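Local coordinates for Lin2891 protein (Listeria innocua, PDB 3DB0) that probably binds FMN and may act as an oxidoreductase, as expected for a member of the pyridoxamine 5'-phosphate oxidase family, at residues His17-Leu22 and Arg33-Leu38; Ser75-Asn81 and Glu121-Asn127; Lys93-Trp97 and Asp109-Val115. All coordinates share one frame; numbering follows the deposited sequence. Where two conformers were deposited one is given.

Contact 1: His17-Leu22 and Arg33-Leu38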
loop_
_atom_site.group_PDB
_atom_site.type_symbol
_atom_site.label_atom_id
_atom_site.label_comp_id
_atom_site.label_asym_id
_atom_site.label_seq_id
_atom_site.Cartn_x
_atom_site.Cartn_y
_atom_site.Cartn_z
ATOM N N HIS B 17 1.110 -0.717 7.972
ATOM C CA HIS B 17 0.655 0.473 7.235
ATOM C C HIS B 17 1.808 1.406 6.874
ATOM O O HIS B 17 2.617 1.767 7.704
ATOM C CB HIS B 17 -0.378 1.278 8.042
ATOM C CG HIS B 17 -1.567 0.482 8.437
ATOM N ND1 HIS B 17 -1.581 -0.337 9.545
ATOM C CD2 HIS B 17 -2.768 0.333 7.843
ATOM C CE1 HIS B 17 -2.751 -0.941 9.622
ATOM N NE2 HIS B 17 -3.487 -0.557 8.599
ATOM N N GLN B 18 1.828 1.808 5.622
ATOM C CA GLN B 18 2.837 2.699 5.133
ATOM C C GLN B 18 2.217 4.015 4.642
ATOM O O GLN B 18 2.939 4.892 4.201
ATOM C CB GLN B 18 3.612 2.072 3.999
ATOM C CG GLN B 18 4.719 1.131 4.455
ATOM C CD GLN B 18 5.624 0.703 3.292
ATOM O OE1 GLN B 18 5.295 0.910 2.121
ATOM N NE2 GLN B 18 6.762 0.097 3.618
ATOM N N VAL B 19 0.891 4.114 4.636
ATOM C CA VAL B 19 0.254 5.383 4.271
ATOM C C VAL B 19 -0.426 5.960 5.511
ATOM O O VAL B 19 -1.112 5.260 6.254
ATOM C CB VAL B 19 -0.768 5.246 3.116
ATOM C CG1 VAL B 19 -1.458 6.574 2.826
ATOM C CG2 VAL B 19 -0.129 4.711 1.857
ATOM N N GLY B 20 -0.230 7.243 5.732
ATOM C CA GLY B 20 -0.860 7.913 6.840
ATOM C C GLY B 20 -1.147 9.325 6.445
ATOM O O GLY B 20 -0.851 9.747 5.312
ATOM N N VAL B 21 -1.718 10.056 7.387
ATOM C CA VAL B 21 -2.036 11.472 7.205
ATOM C C VAL B 21 -1.050 12.307 8.041
ATOM O O VAL B 21 -0.928 12.107 9.241
ATOM C CB VAL B 21 -3.531 11.776 7.659
ATOM C CG1 VAL B 21 -3.877 13.244 7.529
ATOM C CG2 VAL B 21 -4.557 10.928 6.874
ATOM N N LEU B 22 -0.303 13.199 7.402
ATOM C CA LEU B 22 0.533 14.114 8.136
ATOM C C LEU B 22 -0.205 15.435 8.258
ATOM O O LEU B 22 -0.667 15.960 7.254
ATOM C CB LEU B 22 1.824 14.448 7.378
ATOM C CG LEU B 22 2.678 15.442 8.189
ATOM C CD1 LEU B 22 3.397 14.753 9.393
ATOM C CD2 LEU B 22 3.642 16.075 7.285
ATOM N N ARG B 33 -2.152 16.011 4.698
ATOM C CA ARG B 33 -1.806 15.320 3.478
ATOM C C ARG B 33 -1.561 13.843 3.713
ATOM O O ARG B 33 -1.056 13.451 4.740
ATOM C CB ARG B 33 -0.531 15.899 2.856
ATOM C CG ARG B 33 -0.539 17.396 2.656
ATOM C CD ARG B 33 0.810 17.867 2.180
ATOM N NE ARG B 33 0.865 19.309 1.873
ATOM C CZ ARG B 33 1.243 20.257 2.726
ATOM N NH1 ARG B 33 1.540 19.940 3.957
ATOM N NH2 ARG B 33 1.277 21.526 2.352
ATOM N N TYR B 34 -1.929 13.050 2.720
ATOM C CA TYR B 34 -1.674 11.623 2.741
ATOM C C TYR B 34 -0.274 11.403 2.224
ATOM O O TYR B 34 0.177 12.059 1.285
ATOM C CB TYR B 34 -2.619 10.826 1.871
ATOM C CG TYR B 34 -3.941 10.559 2.503
ATOM C CD1 TYR B 34 -4.083 9.589 3.456
ATOM C CD2 TYR B 34 -5.052 11.324 2.184
ATOM C CE1 TYR B 34 -5.294 9.350 4.041
ATOM C CE2 TYR B 34 -6.278 11.096 2.803
ATOM C CZ TYR B 34 -6.388 10.124 3.698
ATOM O OH TYR B 34 -7.587 9.889 4.338
HETATM N N MSE B 35 0.457 10.526 2.877
HETATM C CA MSE B 35 1.766 10.189 2.371
HETATM C C MSE B 35 2.321 8.885 2.961
HETATM O O MSE B 35 1.729 8.259 3.846
HETATM C CB MSE B 35 2.758 11.335 2.580
HETATM C CG MSE B 35 2.991 11.624 4.080
HETATM SE SE MSE B 35 3.952 13.241 4.458
HETATM C CE MSE B 35 2.496 14.457 3.879
ATOM N N THR B 36 3.457 8.492 2.405
ATOM C CA THR B 36 4.146 7.253 2.773
ATOM C C THR B 36 5.061 7.532 3.937
ATOM O O THR B 36 5.784 8.564 3.971
ATOM C CB THR B 36 4.926 6.672 1.576
ATOM O OG1 THR B 36 3.991 6.462 0.538
ATOM C CG2 THR B 36 5.634 5.307 1.889
ATOM N N PHE B 37 4.931 6.628 4.907
ATOM C CA PHE B 37 5.735 6.575 6.101
ATOM C C PHE B 37 6.494 5.264 6.217
ATOM O O PHE B 37 5.888 4.196 6.189
ATOM C CB PHE B 37 4.866 6.720 7.344
ATOM C CG PHE B 37 4.227 8.086 7.477
ATOM C CD1 PHE B 37 4.911 9.145 8.095
ATOM C CD2 PHE B 37 3.011 8.347 6.910
ATOM C CE1 PHE B 37 4.339 10.398 8.201
ATOM C CE2 PHE B 37 2.450 9.621 6.988
ATOM C CZ PHE B 37 3.118 10.639 7.630
ATOM N N LEU B 38 7.814 5.370 6.387
ATOM C CA LEU B 38 8.655 4.238 6.795
ATOM C C LEU B 38 8.866 4.417 8.305
ATOM O O LEU B 38 8.659 5.514 8.868
ATOM C CB LEU B 38 10.021 4.266 6.060
ATOM C CG LEU B 38 9.838 4.255 4.529
ATOM C CD1 LEU B 38 11.105 4.065 3.724
ATOM C CD2 LEU B 38 8.937 3.123 4.185
HETATM O O HOH W 1 5.348 2.394 8.389
HETATM O O HOH W 2 1.197 17.986 5.904
#

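Contact 2: Ser75-Asn81 and Glu121-Asn127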
loop_
_atom_site.group_PDB
_atom_site.type_symbol
_atom_site.label_atom_id
_atom_site.label_comp_id
_atom_site.label_asym_id
_atom_site.label_seq_id
_atom_site.Cartn_x
_atom_site.Cartn_y
_atom_site.Cartn_z
ATOM N N SER B 75 -11.083 -0.449 12.710
ATOM C CA SER B 75 -9.624 -0.504 12.848
ATOM C C SER B 75 -9.128 0.233 14.088
ATOM O O SER B 75 -9.590 1.326 14.354
ATOM C CB SER B 75 -8.961 0.239 11.678
ATOM O OG SER B 75 -9.169 -0.342 10.418
ATOM N N ALA B 76 -8.217 -0.390 14.848
ATOM C CA ALA B 76 -7.499 0.327 15.907
ATOM C C ALA B 76 -6.428 1.068 15.093
ATOM O O ALA B 76 -5.852 0.523 14.135
ATOM C CB ALA B 76 -6.836 -0.602 16.871
ATOM N N PHE B 77 -6.179 2.315 15.443
ATOM C CA PHE B 77 -5.212 3.115 14.715
ATOM C C PHE B 77 -4.453 3.997 15.667
ATOM O O PHE B 77 -4.713 3.997 16.864
ATOM C CB PHE B 77 -5.856 3.913 13.580
ATOM C CG PHE B 77 -6.862 4.896 14.027
ATOM C CD1 PHE B 77 -8.165 4.493 14.282
ATOM C CD2 PHE B 77 -6.507 6.232 14.228
ATOM C CE1 PHE B 77 -9.100 5.407 14.735
ATOM C CE2 PHE B 77 -7.435 7.132 14.685
ATOM C CZ PHE B 77 -8.739 6.722 14.925
ATOM N N LEU B 78 -3.498 4.729 15.117
ATOM C CA LEU B 78 -2.634 5.554 15.904
ATOM C C LEU B 78 -2.779 7.024 15.633
ATOM O O LEU B 78 -2.922 7.463 14.485
ATOM C CB LEU B 78 -1.150 5.187 15.623
ATOM C CG LEU B 78 -0.688 3.755 15.908
ATOM C CD1 LEU B 78 0.784 3.543 15.334
ATOM C CD2 LEU B 78 -0.841 3.484 17.392
ATOM N N GLU B 79 -2.733 7.764 16.738
ATOM C CA GLU B 79 -2.588 9.207 16.694
ATOM C C GLU B 79 -1.215 9.505 17.314
ATOM O O GLU B 79 -0.950 9.198 18.474
ATOM C CB GLU B 79 -3.718 9.919 17.436
ATOM C CG GLU B 79 -3.390 11.349 17.560
ATOM C CD GLU B 79 -4.371 12.176 18.385
ATOM O OE1 GLU B 79 -5.467 11.720 18.750
ATOM O OE2 GLU B 79 -4.011 13.325 18.665
ATOM N N ILE B 80 -0.321 10.062 16.513
ATOM C CA ILE B 80 1.047 10.355 16.908
ATOM C C ILE B 80 1.349 11.876 16.851
ATOM O O ILE B 80 1.262 12.493 15.798
ATOM C CB ILE B 80 2.019 9.665 15.934
ATOM C CG1 ILE B 80 1.809 8.154 15.941
ATOM C CG2 ILE B 80 3.477 10.022 16.255
ATOM C CD1 ILE B 80 2.585 7.376 14.915
ATOM N N ASN B 81 1.714 12.476 17.982
ATOM C CA ASN B 81 2.080 13.906 18.021
ATOM C C ASN B 81 3.544 13.883 18.245
ATOM O O ASN B 81 4.037 13.188 19.142
ATOM C CB ASN B 81 1.343 14.644 19.126
ATOM C CG ASN B 81 -0.183 14.645 18.900
ATOM O OD1 ASN B 81 -0.910 13.899 19.550
ATOM N ND2 ASN B 81 -0.641 15.404 17.937
ATOM N N GLU B 121 6.243 12.124 20.437
ATOM C CA GLU B 121 6.273 12.634 21.811
ATOM C C GLU B 121 5.138 11.974 22.578
ATOM O O GLU B 121 5.221 11.690 23.782
ATOM C CB GLU B 121 6.174 14.174 21.841
ATOM C CG GLU B 121 7.377 14.851 21.206
ATOM C CD GLU B 121 8.682 14.578 21.990
ATOM O OE1 GLU B 121 8.612 14.281 23.205
ATOM O OE2 GLU B 121 9.761 14.709 21.392
ATOM N N GLN B 122 4.086 11.691 21.841
ATOM C CA GLN B 122 2.893 11.027 22.367
ATOM C C GLN B 122 2.297 10.144 21.305
ATOM O O GLN B 122 2.154 10.569 20.161
ATOM C CB GLN B 122 1.905 12.101 22.757
ATOM C CG GLN B 122 2.470 12.929 23.906
ATOM C CD GLN B 122 2.388 14.460 23.738
ATOM O OE1 GLN B 122 1.987 14.990 22.676
ATOM N NE2 GLN B 122 2.839 15.179 24.784
ATOM N N ILE B 123 1.933 8.920 21.685
ATOM C CA ILE B 123 1.243 7.999 20.785
ATOM C C ILE B 123 0.062 7.420 21.458
ATOM O O ILE B 123 0.215 6.829 22.515
ATOM C CB ILE B 123 2.106 6.818 20.319
ATOM C CG1 ILE B 123 3.473 7.295 19.793
ATOM C CG2 ILE B 123 1.347 6.073 19.273
ATOM C CD1 ILE B 123 4.346 6.213 19.273
ATOM N N ARG B 124 -1.120 7.636 20.856
ATOM C CA ARG B 124 -2.356 7.111 21.369
ATOM C C ARG B 124 -2.909 6.101 20.389
ATOM O O ARG B 124 -2.883 6.334 19.157
ATOM C CB ARG B 124 -3.389 8.198 21.511
ATOM C CG ARG B 124 -3.122 9.176 22.595
ATOM C CD ARG B 124 -4.453 9.745 23.036
ATOM N NE ARG B 124 -4.976 10.656 22.042
ATOM C CZ ARG B 124 -6.247 11.030 21.975
ATOM N NH1 ARG B 124 -7.138 10.534 22.841
ATOM N NH2 ARG B 124 -6.626 11.883 21.022
ATOM N N ILE B 125 -3.332 4.958 20.919
ATOM C CA ILE B 125 -4.024 3.967 20.101
ATOM C C ILE B 125 -5.468 4.271 20.315
ATOM O O ILE B 125 -5.986 4.218 21.442
ATOM C CB ILE B 125 -3.791 2.486 20.465
ATOM C CG1 ILE B 125 -2.340 2.065 20.363
ATOM C CG2 ILE B 125 -4.495 1.550 19.454
ATOM C CD1 ILE B 125 -2.162 0.566 20.805
ATOM N N LEU B 126 -6.117 4.565 19.208
ATOM C CA LEU B 126 -7.512 4.877 19.189
ATOM C C LEU B 126 -8.312 3.748 18.571
ATOM O O LEU B 126 -7.780 2.959 17.770
ATOM C CB LEU B 126 -7.700 6.184 18.406
ATOM C CG LEU B 126 -7.004 7.425 18.962
ATOM C CD1 LEU B 126 -7.248 8.632 18.039
ATOM C CD2 LEU B 126 -7.443 7.728 20.395
ATOM N N ASN B 127 -9.587 3.678 18.980
ATOM C CA ASN B 127 -10.549 2.690 18.496
ATOM C C ASN B 127 -10.055 1.265 18.765
ATOM O O ASN B 127 -10.245 0.340 17.956
ATOM C CB ASN B 127 -10.864 2.912 17.000
ATOM C CG ASN B 127 -12.183 2.274 16.562
ATOM O OD1 ASN B 127 -13.141 2.222 17.327
ATOM N ND2 ASN B 127 -12.244 1.814 15.321
#

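Contact 3: Lys93-Trp97 and Asp109-Val115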
loop_
_atom_site.group_PDB
_atom_site.type_symbol
_atom_site.label_atom_id
_atom_site.label_comp_id
_atom_site.label_asym_id
_atom_site.label_seq_id
_atom_site.Cartn_x
_atom_site.Cartn_y
_atom_site.Cartn_z
ATOM N N LYS B 93 19.368 8.930 4.709
ATOM C CA LYS B 93 18.690 9.487 3.547
ATOM C C LYS B 93 18.772 8.556 2.343
ATOM O O LYS B 93 17.798 8.419 1.620
ATOM C CB LYS B 93 19.280 10.841 3.149
ATOM C CG LYS B 93 19.001 11.953 4.181
ATOM C CD LYS B 93 19.772 13.212 3.843
ATOM C CE LYS B 93 19.402 13.729 2.484
ATOM N NZ LYS B 93 20.374 14.763 2.060
ATOM N N GLU B 94 19.953 7.984 2.125
ATOM C CA GLU B 94 20.234 7.097 0.963
ATOM C C GLU B 94 19.503 5.791 1.103
ATOM O O GLU B 94 18.976 5.240 0.131
ATOM C CB GLU B 94 21.730 6.811 0.831
ATOM C CG GLU B 94 22.095 5.797 -0.296
ATOM C CD GLU B 94 21.746 6.304 -1.677
ATOM O OE1 GLU B 94 21.732 7.529 -1.833
ATOM O OE2 GLU B 94 21.478 5.492 -2.602
ATOM N N ARG B 95 19.446 5.299 2.329
ATOM C CA ARG B 95 18.709 4.090 2.592
ATOM C C ARG B 95 17.202 4.256 2.294
ATOM O O ARG B 95 16.610 3.421 1.676
ATOM C CB ARG B 95 18.932 3.651 4.032
ATOM C CG ARG B 95 18.192 2.383 4.380
ATOM C CD ARG B 95 18.511 1.285 3.398
ATOM N NE ARG B 95 19.920 0.864 3.431
ATOM C CZ ARG B 95 20.393 -0.053 4.277
ATOM N NH1 ARG B 95 19.578 -0.639 5.154
ATOM N NH2 ARG B 95 21.668 -0.378 4.256
ATOM N N ILE B 96 16.593 5.310 2.813
ATOM C CA ILE B 96 15.221 5.621 2.571
ATOM C C ILE B 96 15.011 5.808 1.044
ATOM O O ILE B 96 14.030 5.323 0.482
ATOM C CB ILE B 96 14.795 6.875 3.320
ATOM C CG1 ILE B 96 14.838 6.691 4.882
ATOM C CG2 ILE B 96 13.434 7.375 2.829
ATOM C CD1 ILE B 96 14.005 5.591 5.377
ATOM N N TRP B 97 15.931 6.518 0.380
ATOM C CA TRP B 97 15.842 6.745 -1.062
ATOM C C TRP B 97 15.755 5.411 -1.805
ATOM O O TRP B 97 14.913 5.202 -2.683
ATOM C CB TRP B 97 17.018 7.630 -1.566
ATOM C CG TRP B 97 17.148 7.711 -3.066
ATOM C CD1 TRP B 97 18.168 7.189 -3.829
ATOM C CD2 TRP B 97 16.209 8.289 -4.011
ATOM N NE1 TRP B 97 17.937 7.438 -5.163
ATOM C CE2 TRP B 97 16.739 8.094 -5.303
ATOM C CE3 TRP B 97 14.999 8.964 -3.891
ATOM C CZ2 TRP B 97 16.094 8.554 -6.448
ATOM C CZ3 TRP B 97 14.356 9.394 -5.052
ATOM C CH2 TRP B 97 14.896 9.184 -6.289
ATOM N N ASP B 109 20.945 9.518 -7.928
ATOM C CA ASP B 109 20.424 10.187 -6.772
ATOM C C ASP B 109 19.797 11.473 -7.165
ATOM O O ASP B 109 19.959 11.929 -8.244
ATOM C CB ASP B 109 21.487 10.425 -5.711
ATOM C CG ASP B 109 21.059 9.962 -4.344
ATOM O OD1 ASP B 109 20.347 10.706 -3.621
ATOM O OD2 ASP B 109 21.435 8.840 -3.995
ATOM N N SER B 110 19.082 12.052 -6.246
ATOM C CA SER B 110 18.189 13.089 -6.569
ATOM C C SER B 110 18.561 14.187 -5.620
ATOM O O SER B 110 18.467 14.006 -4.447
ATOM C CB SER B 110 16.788 12.593 -6.320
ATOM O OG SER B 110 15.907 13.652 -6.340
ATOM N N PRO B 111 19.034 15.306 -6.126
ATOM C CA PRO B 111 19.560 16.350 -5.240
ATOM C C PRO B 111 18.473 17.057 -4.424
ATOM O O PRO B 111 18.732 17.608 -3.368
ATOM C CB PRO B 111 20.222 17.320 -6.220
ATOM C CG PRO B 111 19.401 17.226 -7.452
ATOM C CD PRO B 111 18.935 15.761 -7.525
ATOM N N SER B 112 17.251 16.985 -4.892
ATOM C CA SER B 112 16.192 17.697 -4.229
ATOM C C SER B 112 15.519 16.798 -3.189
ATOM O O SER B 112 14.701 17.249 -2.457
ATOM C CB SER B 112 15.177 18.202 -5.237
ATOM O OG SER B 112 14.391 17.137 -5.719
ATOM N N PHE B 113 15.945 15.541 -3.106
ATOM C CA PHE B 113 15.374 14.566 -2.177
ATOM C C PHE B 113 15.757 14.866 -0.712
ATOM O O PHE B 113 16.894 15.158 -0.361
ATOM C CB PHE B 113 15.751 13.139 -2.546
ATOM C CG PHE B 113 15.053 12.084 -1.703
ATOM C CD1 PHE B 113 13.741 11.792 -1.914
ATOM C CD2 PHE B 113 15.733 11.380 -0.741
ATOM C CE1 PHE B 113 13.098 10.816 -1.161
ATOM C CE2 PHE B 113 15.133 10.404 -0.012
ATOM C CZ PHE B 113 13.808 10.104 -0.217
ATOM N N VAL B 114 14.754 14.799 0.141
ATOM C CA VAL B 114 14.963 15.025 1.554
ATOM C C VAL B 114 14.073 14.064 2.293
ATOM O O VAL B 114 13.156 13.462 1.720
ATOM C CB VAL B 114 14.652 16.468 1.973
ATOM C CG1 VAL B 114 15.549 17.430 1.222
ATOM C CG2 VAL B 114 13.164 16.779 1.770
ATOM N N VAL B 115 14.394 13.899 3.568
ATOM C CA VAL B 115 13.657 13.010 4.426
ATOM C C VAL B 115 13.233 13.769 5.686
ATOM O O VAL B 115 14.054 14.459 6.308
ATOM C CB VAL B 115 14.479 11.740 4.774
ATOM C CG1 VAL B 115 13.768 10.853 5.899
ATOM C CG2 VAL B 115 14.813 10.909 3.478
#

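Contact 1: His17-Leu22 and Arg33-Leu38
The Phe37 ring lies against the backbone of Gly20, turning its edge to the opposing strand: Phe37 CD2 sits 3.6 Å from Gly20 N, which is close to the ring plane, and Phe37 CZ reaches Leu22 CB at 4.0 Å along the same rim. With CG beside its own backbone N (chi1 -67°), the ring turns its rim to Gly20, where no side chain is in the way; CE2 packs straight on the backbone, 3.6 Å from Gly20 C, where a beta carbon would be crowded. Tyr34 is used differently. Its ring is met obliquely by Val21, whose CG2 comes within 3.3 Å of Tyr34 CE1, a tight approach, while Val19 CG1 approaches Tyr34 CD1. Arg33 NH1 donates to a water in the guanidinium plane, and that water donates in turn to Leu22 O. The backbone behind these groups is a regular antiparallel ladder: Gly20 N to Met35 O and Met35 N to Gly20 O are both 2.9 Å, and Leu22 and Arg33 also pair through both N-H groups. Met35, here a selenomethionine, bends at chi3 and places CE 3.6 Å from Leu22 CB. In the barrel this beta hairpin is flanked by strands 63-68 and 43-49: Leu22 and Phe37 pack on Val66, Phe37 also on Leu44. Arg33 is salt-bridged to Glu57 of helix 53-60, Leu38 rests on helix 90-100, and Tyr34 stacks on Tyr70 of a second subunit.

Contact 2: Ser75-Asn81 and Glu121-Asn127
Glu79 and Arg124 reach one another through two quite different chains. Glu79 puts CG anti to its backbone N (chi1 170°) and then runs straight out, whereas Arg124 has CG beside its backbone N and bends at chi3, bringing the guanidinium alongside the carboxylate. Phe77 takes the rarer choice, with CG between the backbone N and the carbonyl carbon (chi1 62°), which lays its ring against the neighbouring strand. Leu126 CB sits over one face of that ring, 3.9 Å from the centroid, as a CH-pi contact, and Leu126 CD1 extends to Glu79 OE1. On the other face of the sheet, with Leu78, Ile80, Ile123 and Ile125, Leu78 CD2 lies 3.6 Å from Ile125 CG1 and also touches Ile123 CG2, and Leu78 and Ile125 pack on helix 6-16. The two strands are antiparallel neighbours in the barrel. At one end, Glu121 N (2.8 Å) and Gln122 N (3.1 Å) both donate to Asn81 O, a classic beta bulge; at the other, Asn127 ND2 binds Ser75 O at 2.9 Å from above its carbonyl plane. Near the middle, Arg124 NH2 meets Glu79 OE1 at 2.6 Å on the syn side but tilted out of the carboxylate plane, with a bent N-H...O angle (133°). Burial of Glu79 alone would tend to favour the neutral acid; the arginine beside it probably offsets this and favours the carboxylate.

Contact 3: Lys93-Trp97 and Asp109-Val115
Trp97 and Phe113 form an edge-to-face pair in which both side chains start the same way, CG anti to the backbone N (chi1 169° for Trp97 and -173° for Phe113); both point their CB atoms at the other segment, and the anti torsion carries each ring further across. Trp97 CE3 stands over the centre of the Phe113 ring, 3.7 Å from Phe113 CD1, and the planes of the six-membered rings meet at 59°. Trp97 CB adds to the contact at Phe113 CE2, while Lys93 O and Ile96 CG2 lie at the edge of the phenyl ring. Ile96 turns CG2 anti to its backbone N, and this branch touches Val115 CG2 at 3.8 Å. The indole has a second neighbour in the loop, for Ser110 CB lies over a face of its six-membered ring, 4.2 Å from the centroid, and Asp109 OD1 is on the same side of the indole, over the rim by CD1. The indole is held further by Glu108, whose O accepts from Trp97 NE1. A type I turn from Ser110 to Phe113 leads the chain from this loop into the strand, and Trp104 of a third subunit meets Phe113 edge-to-face. At the open margin of the packing, Glu94 bends at chi2, bringing OE1 to 2.5 Å from Asp109 OD2. Two acid oxygens this close suggest a shared proton, made more plausible by Glu98 close to Glu94.

All three contacts draw on one closed six-stranded antiparallel barrel, but at separate places on it. Contact 1 comes first along the chain and is complete before the others begin; contact 3 is nested inside the loop that contact 2 closes. Contacts 2 and 3 share strand 113-126, one near each end, with centres about 28 Å apart on opposite sides of the chain's centre. Contact 1 lies about 14 Å from contact 2 and about 17 Å from contact 3, centre to centre, and touches contact 3 where Leu38 packs on Ile96. Contacts 1 and 2 both touch the second subunit, and contacts 1 and 3 the third, so all three lie at or near subunit interfaces of the four-chain assembly.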